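Telomeric DNA-binding factor trf1 (Schizosaccharomyces pombe, PDB 6K5S) probably binds telomeric DNA repeats, as a member of the telomere repeat binding factor family. Local coordinates at residues L9-I20 / V49-Y60. Sequence-based numbering, arbitrary orientation.
Sequences LIPTLGNLSNII and VMNMFRMVKDIY
Against the F53 ring, S17 OG turns back to L13 O (2.6 Å), a carbonyl oxygen that S17 N also grips from the opposite face of its plane. Folded back this way, S17 OG lies 3.4 Å from F53 CE1, its hydroxyl hydrogen-bonded to the carbonyl of its own helix. F53 fits as a knob among L13, L16, S17 and I20; its CG stands anti to the backbone N (chi1 -173°), which lays the ring beneath I20 CD1, a CH-pi contact 3.6 Å from the ring centroid. L16 is the reciprocal knob, set among V49, M52, F53 and V56, with CD1 against V56 CG1 and the M52 backbone. At the other end L13 CD2 sits almost squarely over the Y60 ring, 3.7 Å from the centroid, while L9 CB meets the ring edge and Y60 OH is hydrogen-bonded to R6 O. A leucine in place of Y60 would probably leave L13 CD2 without its aromatic face and R6 O without this hydroxyl. The axes of 10-20 and 49-60 run roughly antiparallel, crossing at -139°, and join helices 10-24 and 41-60 of the all-helical TRF-family domain; the second subunit packs on L9 and L16. With no hydrogen bond joining the segments, cohesion rests on interlocked apolar side chains and two CH-pi contacts.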
ATOM      1  N   LEU A   9      -6.351  -3.804  -5.449  1.00 11.28           N
ATOM      2  CA  LEU A   9      -5.077  -3.264  -4.990  1.00 11.63           C
ATOM      3  C   LEU A   9      -4.145  -2.837  -6.111  1.00 13.58           C
ATOM      4  O   LEU A   9      -3.007  -2.438  -5.823  1.00 11.49           O
ATOM      5  CB  LEU A   9      -4.359  -4.284  -4.104  1.00  9.39           C
ATOM      6  CG  LEU A   9      -5.023  -4.354  -2.723  1.00 13.03           C
ATOM      7  CD1 LEU A   9      -4.585  -5.558  -1.968  1.00 12.28           C
ATOM      8  CD2 LEU A   9      -4.714  -3.081  -1.920  1.00 11.65           C
ATOM      9  N   ILE A  10      -4.588  -2.921  -7.371  1.00 11.06           N
ATOM     10  CA  ILE A  10      -3.698  -2.594  -8.478  1.00 11.95           C
ATOM     11  C   ILE A  10      -3.121  -1.185  -8.331  1.00 11.01           C
ATOM     12  O   ILE A  10      -1.910  -1.039  -8.493  1.00 10.02           O
ATOM     13  CB  ILE A  10      -4.413  -2.833  -9.820  1.00 10.28           C
ATOM     14  CG1 ILE A  10      -4.421  -4.338 -10.165  1.00 10.54           C
ATOM     15  CG2 ILE A  10      -3.799  -1.972 -10.914  1.00 11.36           C
ATOM     16  CD1 ILE A  10      -3.075  -4.937 -10.574  1.00 10.34           C
ATOM     17  N   PRO A  11      -3.887  -0.151  -7.958  1.00 10.72           N
ATOM     18  CA  PRO A  11      -3.244   1.173  -7.764  1.00 10.67           C
ATOM     19  C   PRO A  11      -2.121   1.180  -6.729  1.00 10.05           C
ATOM     20  O   PRO A  11      -1.109   1.865  -6.931  1.00  9.03           O
ATOM     21  CB  PRO A  11      -4.422   2.061  -7.353  1.00 13.19           C
ATOM     22  CG  PRO A  11      -5.598   1.448  -8.073  1.00 15.17           C
ATOM     23  CD  PRO A  11      -5.359  -0.044  -7.942  1.00 13.87           C
ATOM     24  N   THR A  12      -2.251   0.430  -5.641  1.00  7.82           N
ATOM     25  CA  THR A  12      -1.183   0.353  -4.642  1.00 10.03           C
ATOM     26  C   THR A  12       0.033  -0.390  -5.194  1.00  8.38           C
ATOM     27  O   THR A  12       1.175   0.079  -5.079  1.00  7.72           O
ATOM     28  CB  THR A  12      -1.696  -0.352  -3.373  1.00  9.36           C
ATOM     29  OG1 THR A  12      -2.657   0.472  -2.688  1.00 11.15           O
ATOM     30  CG2 THR A  12      -0.537  -0.674  -2.431  1.00  8.40           C
ATOM     31  N   LEU A  13      -0.198  -1.574  -5.781  1.00  7.84           N
ATOM     32  CA  LEU A  13       0.869  -2.304  -6.445  1.00  8.77           C
ATOM     33  C   LEU A  13       1.626  -1.390  -7.398  1.00  9.19           C
ATOM     34  O   LEU A  13       2.853  -1.338  -7.369  1.00  7.35           O
ATOM     35  CB  LEU A  13       0.300  -3.516  -7.207  1.00  9.24           C
ATOM     36  CG  LEU A  13       1.385  -4.413  -7.827  1.00  9.93           C
ATOM     37  CD1 LEU A  13       2.289  -4.994  -6.743  1.00  7.53           C
ATOM     38  CD2 LEU A  13       0.754  -5.562  -8.631  1.00 10.32           C
ATOM     39  N   GLY A  14       0.894  -0.640  -8.227  1.00  7.94           N
ATOM     40  CA  GLY A  14       1.540   0.252  -9.177  1.00  8.38           C
ATOM     41  C   GLY A  14       2.301   1.389  -8.516  1.00  8.57           C
ATOM     42  O   GLY A  14       3.427   1.711  -8.916  1.00  8.59           O
ATOM     43  N   ASN A  15       1.700   2.023  -7.502  1.00  7.83           N
ATOM     44  CA  ASN A  15       2.350   3.162  -6.858  1.00  7.59           C
ATOM     45  C   ASN A  15       3.643   2.734  -6.157  1.00  7.64           C
ATOM     46  O   ASN A  15       4.702   3.358  -6.319  1.00  5.75           O
ATOM     47  CB  ASN A  15       1.367   3.785  -5.873  1.00  6.65           C
ATOM     48  CG  ASN A  15       1.915   5.007  -5.172  1.00  7.36           C
ATOM     49  OD1 ASN A  15       2.500   5.912  -5.785  1.00  9.36           O
ATOM     50  ND2 ASN A  15       1.661   5.079  -3.887  1.00  6.72           N
ATOM     51  N   LEU A  16       3.581   1.654  -5.394  1.00  6.71           N
ATOM     52  CA  LEU A  16       4.770   1.194  -4.683  1.00  7.15           C
ATOM     53  C   LEU A  16       5.840   0.734  -5.656  1.00  7.95           C
ATOM     54  O   LEU A  16       7.030   0.949  -5.416  1.00  6.56           O
ATOM     55  CB  LEU A  16       4.400   0.068  -3.699  1.00  6.90           C
ATOM     56  CG  LEU A  16       3.416   0.446  -2.579  1.00  7.52           C
ATOM     57  CD1 LEU A  16       2.986  -0.801  -1.761  1.00  8.50           C
ATOM     58  CD2 LEU A  16       4.038   1.473  -1.669  1.00  7.96           C
ATOM     59  N   SER A  17       5.436   0.086  -6.757  1.00  6.61           N
ATOM     60  CA  SER A  17       6.407  -0.371  -7.741  1.00  6.73           C
ATOM     61  C   SER A  17       7.115   0.814  -8.365  1.00 11.12           C
ATOM     62  O   SER A  17       8.334   0.796  -8.537  1.00 10.71           O
ATOM     63  CB  SER A  17       5.714  -1.198  -8.832  1.00  8.08           C
ATOM     64  OG  SER A  17       5.077  -2.361  -8.300  1.00 10.83           O
ATOM     65  N   ASN A  18       6.351   1.851  -8.701  1.00  9.10           N
ATOM     66  CA  ASN A  18       6.920   3.060  -9.292  1.00 11.75           C
ATOM     67  C   ASN A  18       7.916   3.723  -8.339  1.00  9.76           C
ATOM     68  O   ASN A  18       8.999   4.149  -8.754  1.00 11.50           O
ATOM     69  CB  ASN A  18       5.793   4.028  -9.662  1.00 10.29           C
ATOM     70  CG  ASN A  18       4.949   3.557 -10.881  1.00 12.86           C
ATOM     71  OD1 ASN A  18       5.392   2.765 -11.711  1.00 15.65           O
ATOM     72  ND2 ASN A  18       3.749   4.105 -11.002  1.00 14.75           N
ATOM     73  N   ILE A  19       7.575   3.818  -7.063  1.00  8.77           N
ATOM     74  CA  ILE A  19       8.494   4.435  -6.111  1.00 11.06           C
ATOM     75  C   ILE A  19       9.791   3.629  -6.029  1.00 12.46           C
ATOM     76  O   ILE A  19      10.897   4.183  -6.054  1.00 10.37           O
ATOM     77  CB  ILE A  19       7.815   4.583  -4.739  1.00 10.60           C
ATOM     78  CG1 ILE A  19       6.676   5.612  -4.830  1.00 10.07           C
ATOM     79  CG2 ILE A  19       8.828   4.943  -3.677  1.00  9.54           C
ATOM     80  CD1 ILE A  19       5.735   5.616  -3.608  1.00  9.52           C
ATOM     81  N   ILE A  20       9.672   2.301  -5.941  1.00  9.92           N
ATOM     82  CA  ILE A  20      10.862   1.462  -5.849  1.00 12.07           C
ATOM     83  C   ILE A  20      11.725   1.616  -7.103  1.00 13.06           C
ATOM     84  O   ILE A  20      12.955   1.756  -7.023  1.00 11.59           O
ATOM     85  CB  ILE A  20      10.440  -0.002  -5.607  1.00  9.48           C
ATOM     86  CG1 ILE A  20       9.757  -0.114  -4.254  1.00 13.24           C
ATOM     87  CG2 ILE A  20      11.636  -0.962  -5.753  1.00 11.43           C
ATOM     88  CD1 ILE A  20       9.011  -1.414  -4.078  1.00 10.54           C
ATOM     89  N   VAL A  49       8.447   1.924   2.475  1.00 10.55           N
ATOM     90  CA  VAL A  49       7.938   1.548   1.154  1.00 10.78           C
ATOM     91  C   VAL A  49       8.160   0.060   0.902  1.00 11.24           C
ATOM     92  O   VAL A  49       7.253  -0.649   0.444  1.00 10.79           O
ATOM     93  CB  VAL A  49       8.593   2.412   0.064  1.00 11.38           C
ATOM     94  CG1 VAL A  49       8.308   1.842  -1.309  1.00  9.01           C
ATOM     95  CG2 VAL A  49       8.061   3.848   0.174  1.00 13.46           C
ATOM     96  N   MET A  50       9.359  -0.445   1.211  1.00 10.13           N
ATOM     97  CA  MET A  50       9.631  -1.867   0.971  1.00 13.23           C
ATOM     98  C   MET A  50       8.764  -2.767   1.836  1.00 14.00           C
ATOM     99  O   MET A  50       8.349  -3.848   1.393  1.00 12.90           O
ATOM    100  CB  MET A  50      11.106  -2.199   1.205  1.00 12.10           C
ATOM    101  CG  MET A  50      12.000  -1.777   0.034  1.00 18.02           C
ATOM    102  SD  MET A  50      11.628  -2.462  -1.617  1.00  5.39           S
ATOM    103  CE  MET A  50      11.393  -4.196  -1.233  1.00 12.50           C
ATOM    104  N   ASN A  51       8.500  -2.357   3.081  1.00 10.23           N
ATOM    105  CA  ASN A  51       7.638  -3.153   3.953  1.00 11.94           C
ATOM    106  C   ASN A  51       6.214  -3.212   3.419  1.00 14.48           C
ATOM    107  O   ASN A  51       5.557  -4.261   3.487  1.00 15.16           O
ATOM    108  CB  ASN A  51       7.641  -2.586   5.371  1.00 17.51           C
ATOM    109  CG  ASN A  51       8.933  -2.889   6.112  1.00 21.25           C
ATOM    110  OD1 ASN A  51       9.708  -3.752   5.695  1.00 21.64           O
ATOM    111  ND2 ASN A  51       9.165  -2.187   7.218  1.00 20.45           N
ATOM    112  N   MET A  52       5.708  -2.096   2.895  1.00  9.59           N
ATOM    113  CA  MET A  52       4.385  -2.149   2.281  1.00 12.30           C
ATOM    114  C   MET A  52       4.433  -2.979   1.006  1.00 10.32           C
ATOM    115  O   MET A  52       3.503  -3.746   0.729  1.00 12.65           O
ATOM    116  CB  MET A  52       3.850  -0.739   2.001  1.00  9.40           C
ATOM    117  CG  MET A  52       3.223  -0.015   3.252  1.00 15.11           C
ATOM    118  SD  MET A  52       2.719   1.710   2.904  1.00 13.73           S
ATOM    119  CE  MET A  52       4.291   2.352   2.440  1.00 13.10           C
ATOM    120  N   PHE A  53       5.523  -2.869   0.245  1.00  9.96           N
ATOM    121  CA  PHE A  53       5.618  -3.599  -1.013  1.00 10.95           C
ATOM    122  C   PHE A  53       5.632  -5.102  -0.765  1.00 11.84           C
ATOM    123  O   PHE A  53       4.907  -5.855  -1.417  1.00 10.84           O
ATOM    124  CB  PHE A  53       6.849  -3.171  -1.801  1.00  8.43           C
ATOM    125  CG  PHE A  53       6.917  -3.765  -3.190  1.00 11.31           C
ATOM    126  CD1 PHE A  53       5.975  -3.416  -4.155  1.00  9.60           C
ATOM    127  CD2 PHE A  53       7.908  -4.669  -3.528  1.00  9.35           C
ATOM    128  CE1 PHE A  53       6.041  -3.956  -5.435  1.00 10.86           C
ATOM    129  CE2 PHE A  53       7.972  -5.219  -4.790  1.00 10.54           C
ATOM    130  CZ  PHE A  53       7.029  -4.856  -5.751  1.00 11.30           C
ATOM    131  N   ARG A  54       6.417  -5.548   0.216  1.00 11.18           N
ATOM    132  CA  ARG A  54       6.414  -6.959   0.579  1.00 12.98           C
ATOM    133  C   ARG A  54       5.008  -7.462   0.916  1.00 12.72           C
ATOM    134  O   ARG A  54       4.621  -8.563   0.504  1.00 14.92           O
ATOM    135  CB  ARG A  54       7.371  -7.192   1.749  1.00 16.80           C
ATOM    136  CG  ARG A  54       8.815  -7.365   1.354  1.00 17.68           C
ATOM    137  CD  ARG A  54       9.750  -7.498   2.602  1.00 18.99           C
ATOM    138  NE  ARG A  54      11.044  -6.900   2.301  1.00 21.55           N
ATOM    139  CZ  ARG A  54      11.571  -5.815   2.876  1.00 19.65           C
ATOM    140  NH1 ARG A  54      10.949  -5.178   3.867  1.00 21.55           N
ATOM    141  NH2 ARG A  54      12.754  -5.381   2.464  1.00 20.99           N
ATOM    142  N   MET A  55       4.224  -6.671   1.651  1.00 12.17           N
ATOM    143  CA  MET A  55       2.864  -7.087   1.989  1.00 18.55           C
ATOM    144  C   MET A  55       1.985  -7.171   0.749  1.00 17.12           C
ATOM    145  O   MET A  55       1.231  -8.135   0.587  1.00 14.93           O
ATOM    146  CB  MET A  55       2.224  -6.127   3.003  1.00 15.25           C
ATOM    147  CG  MET A  55       2.860  -6.084   4.397  1.00 26.38           C
ATOM    148  SD  MET A  55       1.725  -5.179   5.481  1.00 33.83           S
ATOM    149  CE  MET A  55       0.256  -6.139   5.082  1.00 26.25           C
ATOM    150  N   VAL A  56       2.050  -6.164  -0.133  1.00 14.37           N
ATOM    151  CA  VAL A  56       1.180  -6.187  -1.309  1.00 11.94           C
ATOM    152  C   VAL A  56       1.620  -7.291  -2.267  1.00 14.10           C
ATOM    153  O   VAL A  56       0.780  -7.978  -2.851  1.00 12.78           O
ATOM    154  CB  VAL A  56       1.125  -4.807  -1.996  1.00 12.88           C
ATOM    155  CG1 VAL A  56       2.399  -4.471  -2.670  1.00 14.34           C
ATOM    156  CG2 VAL A  56      -0.007  -4.762  -3.044  1.00 14.39           C
ATOM    157  N   LYS A  57       2.934  -7.498  -2.418  1.00  9.67           N
ATOM    158  CA  LYS A  57       3.433  -8.537  -3.321  1.00 13.21           C
ATOM    159  C   LYS A  57       2.892  -9.906  -2.923  1.00 13.22           C
ATOM    160  O   LYS A  57       2.550 -10.724  -3.784  1.00 14.13           O
ATOM    161  CB  LYS A  57       4.967  -8.554  -3.311  1.00 12.29           C
ATOM    162  CG  LYS A  57       5.648  -9.609  -4.204  1.00 13.39           C
ATOM    163  CD  LYS A  57       7.159  -9.697  -3.898  1.00 14.88           C
ATOM    164  CE  LYS A  57       7.867 -10.806  -4.650  1.00 17.54           C
ATOM    165  NZ  LYS A  57       7.506 -12.159  -4.137  1.00 13.22           N
ATOM    166  N   ASP A  58       2.812 -10.167  -1.616  1.00 13.76           N
ATOM    167  CA  ASP A  58       2.321 -11.459  -1.141  1.00 15.43           C
ATOM    168  C   ASP A  58       0.858 -11.680  -1.506  1.00 15.16           C
ATOM    169  O   ASP A  58       0.424 -12.829  -1.653  1.00 16.23           O
ATOM    170  CB  ASP A  58       2.525 -11.561   0.363  1.00 16.64           C
ATOM    171  CG  ASP A  58       3.952 -11.878   0.725  1.00 21.39           C
ATOM    172  OD1 ASP A  58       4.731 -12.268  -0.184  1.00 21.00           O
ATOM    173  OD2 ASP A  58       4.288 -11.746   1.921  1.00 27.69           O
ATOM    174  N   ILE A  59       0.095 -10.601  -1.680  1.00 12.28           N
ATOM    175  CA  ILE A  59      -1.275 -10.720  -2.175  1.00 14.99           C
ATOM    176  C   ILE A  59      -1.295 -11.224  -3.611  1.00 15.18           C
ATOM    177  O   ILE A  59      -2.211 -11.957  -4.008  1.00 15.19           O
ATOM    178  CB  ILE A  59      -2.000  -9.369  -2.024  1.00 13.26           C
ATOM    179  CG1 ILE A  59      -2.365  -9.160  -0.561  1.00 14.77           C
ATOM    180  CG2 ILE A  59      -3.249  -9.300  -2.902  1.00 16.83           C
ATOM    181  CD1 ILE A  59      -2.244  -7.761  -0.086  1.00 18.10           C
ATOM    182  N   TYR A  60      -0.289 -10.870  -4.405  1.00 12.30           N
ATOM    183  CA  TYR A  60      -0.283 -11.214  -5.822  1.00 13.34           C
ATOM    184  C   TYR A  60       0.457 -12.493  -6.144  1.00 16.68           C
ATOM    185  O   TYR A  60       0.163 -13.117  -7.169  1.00 19.40           O
ATOM    186  CB  TYR A  60       0.336 -10.073  -6.640  1.00 12.74           C
ATOM    187  CG  TYR A  60      -0.608  -8.917  -6.725  1.00 11.87           C
ATOM    188  CD1 TYR A  60      -0.654  -7.959  -5.713  1.00 10.44           C
ATOM    189  CD2 TYR A  60      -1.505  -8.824  -7.772  1.00 10.47           C
ATOM    190  CE1 TYR A  60      -1.548  -6.921  -5.764  1.00  8.79           C
ATOM    191  CE2 TYR A  60      -2.411  -7.783  -7.843  1.00 10.83           C
ATOM    192  CZ  TYR A  60      -2.421  -6.830  -6.836  1.00 11.45           C
ATOM    193  OH  TYR A  60      -3.315  -5.806  -6.918  1.00 10.34           O
TER